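Local coordinates for quinoline 2-oxidoreductase large subunit (Pseudomonas putida, PDB 1T3Q), which probably hydroxylates quinoline at carbon 2, using a molybdenum centre carried by molybdopterin cytosine dinucleotide, as a molybdenum hydroxylase of the xanthine dehydrogenase family, at residues 461-465 against 743-748. Residues are numbered along the deposited sequence; the frame is centred on the assembly and turned at random.
Unlike the reference sequence in segment 461-465: E465 (reference Asp). With SMO (dioxosulfidomolybdenum(VI) ion), chain O.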
loop_
_atom_site.group_PDB
_atom_site.type_symbol
_atom_site.label_atom_id
_atom_site.label_comp_id
_atom_site.label_asym_id
_atom_site.label_seq_id
_atom_site.Cartn_x
_atom_site.Cartn_y
_atom_site.Cartn_z
ATOM N N SER B 461 -46.150 14.453 1.903
ATOM C CA SER B 461 -45.052 15.332 1.530
ATOM C C SER B 461 -44.681 15.108 0.072
ATOM O O SER B 461 -44.326 13.998 -0.321
ATOM C CB SER B 461 -43.828 15.071 2.410
ATOM O OG SER B 461 -42.724 15.839 1.965
ATOM N N VAL B 462 -44.779 16.166 -0.729
ATOM C CA VAL B 462 -44.432 16.106 -2.143
ATOM C C VAL B 462 -43.230 17.021 -2.331
ATOM O O VAL B 462 -43.214 18.143 -1.818
ATOM C CB VAL B 462 -45.607 16.580 -3.019
ATOM C CG1 VAL B 462 -45.204 16.561 -4.486
ATOM C CG2 VAL B 462 -46.819 15.673 -2.783
ATOM N N PHE B 463 -42.227 16.553 -3.065
ATOM C CA PHE B 463 -41.019 17.346 -3.250
ATOM C C PHE B 463 -40.394 17.278 -4.635
ATOM O O PHE B 463 -40.773 16.470 -5.486
ATOM C CB PHE B 463 -39.940 16.875 -2.264
ATOM C CG PHE B 463 -39.300 15.565 -2.662
ATOM C CD1 PHE B 463 -39.955 14.356 -2.435
ATOM C CD2 PHE B 463 -38.091 15.550 -3.352
ATOM C CE1 PHE B 463 -39.420 13.155 -2.898
ATOM C CE2 PHE B 463 -37.548 14.354 -3.821
ATOM C CZ PHE B 463 -38.219 13.151 -3.593
ATOM N N ASN B 464 -39.421 18.161 -4.837
ATOM C CA ASN B 464 -38.604 18.184 -6.037
ATOM C C ASN B 464 -37.240 18.393 -5.377
ATOM O O ASN B 464 -37.183 18.776 -4.205
ATOM C CB ASN B 464 -39.024 19.303 -7.014
ATOM C CG ASN B 464 -38.533 20.678 -6.619
ATOM O OD1 ASN B 464 -38.182 20.930 -5.470
ATOM N ND2 ASN B 464 -38.528 21.589 -7.587
ATOM N N GLU B 465 -36.154 18.119 -6.086
ATOM C CA GLU B 465 -34.833 18.220 -5.486
ATOM C C GLU B 465 -33.754 18.506 -6.522
ATOM O O GLU B 465 -33.775 17.940 -7.616
ATOM C CB GLU B 465 -34.533 16.886 -4.776
ATOM C CG GLU B 465 -33.083 16.620 -4.415
ATOM C CD GLU B 465 -32.840 15.162 -4.004
ATOM O OE1 GLU B 465 -31.729 14.856 -3.529
ATOM O OE2 GLU B 465 -33.751 14.321 -4.167
ATOM N N GLU B 743 -30.306 12.016 -1.395
ATOM C CA GLU B 743 -30.881 12.749 -0.272
ATOM C C GLU B 743 -32.395 12.822 -0.231
ATOM O O GLU B 743 -32.960 13.236 0.780
ATOM C CB GLU B 743 -30.362 14.185 -0.271
ATOM C CG GLU B 743 -28.870 14.327 -0.116
ATOM C CD GLU B 743 -28.429 15.742 -0.408
ATOM O OE1 GLU B 743 -28.343 16.094 -1.605
ATOM O OE2 GLU B 743 -28.198 16.508 0.551
ATOM N N SER B 744 -33.047 12.424 -1.322
ATOM C CA SER B 744 -34.502 12.513 -1.439
ATOM C C SER B 744 -35.346 12.230 -0.199
ATOM O O SER B 744 -36.148 13.073 0.206
ATOM C CB SER B 744 -34.997 11.637 -2.599
ATOM O OG SER B 744 -34.772 10.258 -2.349
ATOM N N ALA B 745 -35.173 11.060 0.408
ATOM C CA ALA B 745 -35.968 10.701 1.572
ATOM C C ALA B 745 -35.730 11.586 2.794
ATOM O O ALA B 745 -36.641 11.788 3.590
ATOM C CB ALA B 745 -35.733 9.233 1.934
ATOM N N MET B 746 -34.516 12.101 2.958
ATOM C CA MET B 746 -34.236 12.954 4.114
ATOM C C MET B 746 -34.678 14.389 3.882
ATOM O O MET B 746 -34.648 15.221 4.791
ATOM C CB MET B 746 -32.752 12.906 4.491
ATOM C CG MET B 746 -32.455 11.938 5.645
ATOM S SD MET B 746 -33.412 12.312 7.154
ATOM C CE MET B 746 -32.521 13.766 7.746
ATOM N N ILE B 747 -35.089 14.685 2.659
ATOM C CA ILE B 747 -35.586 16.019 2.361
ATOM C C ILE B 747 -37.084 15.996 2.638
ATOM O O ILE B 747 -37.616 16.860 3.326
ATOM C CB ILE B 747 -35.394 16.392 0.867
ATOM C CG1 ILE B 747 -33.911 16.607 0.557
ATOM C CG2 ILE B 747 -36.208 17.636 0.526
ATOM C CD1 ILE B 747 -33.633 16.825 -0.913
ATOM N N SER B 748 -37.737 14.959 2.123
ATOM C CA SER B 748 -39.185 14.809 2.207
ATOM C C SER B 748 -39.806 13.907 3.278
ATOM O O SER B 748 -40.813 14.272 3.877
ATOM C CB SER B 748 -39.692 14.378 0.824
ATOM O OG SER B 748 -41.075 14.082 0.826
HETATM S S SMO O . -25.257 15.871 3.046
HETATM MO MO SMO O . -24.721 14.725 1.325
HETATM O OM2 SMO O . -25.081 16.273 0.618
HETATM O OM1 SMO O . -23.049 14.573 1.544
HETATM O O HOH W 1 -30.282 16.955 -3.204
#
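S461 and S748 meet hydroxyl to hydroxyl at the tight end of this contact, their OG atoms 2.7 Å apart in a hydrogen bond that either could donate. Both OG atoms lie anti to their backbone N (chi1 175° and 174°), which puts the two oxygens in bonding range of each other between edge strand 454-467 and the first turn of helix 744-761. Each has a second partner, Q379 for S461 and H642 for S748, so these buried hydroxyls are well satisfied. Two residues on, the F463 ring packs against the start of the helix: CD1 lies 3.3 Å from S748 CB, which approaches obliquely, CZ reaches S744 CB at 3.7 Å, and S744 O sits over one face.

At E465, which differs from the reference sequence, the extended side chain lays CG 3.6 Å from I747 CD1 and brings OE2 to 3.3 Å from S744 CB. Beyond this the contact loosens. The side chains of E465 and E743 cross at about a right angle, their carboxylate planes 67° apart and their OE1 atoms 4.1 Å apart; a water in hydrogen-bonding range of both OE1 atoms, 2.6 Å from E465 OE1, probably bridges them. S547 binds both E465 OE1 and the backbone N of E743.

E743 belongs to the molybdenum pocket: its OE2 lies 3.1 Å from oxygen OM2 of the dioxosulfidomolybdenum ion and accepts from the backbone N of G372, while OE1 is hydrogen-bonded to a glycerol, probably from the crystallisation liquor. E465 is thus a second-shell residue, tied to E743 by S547 and probably by the water, and can help to position its carboxylate beside the molybdenum.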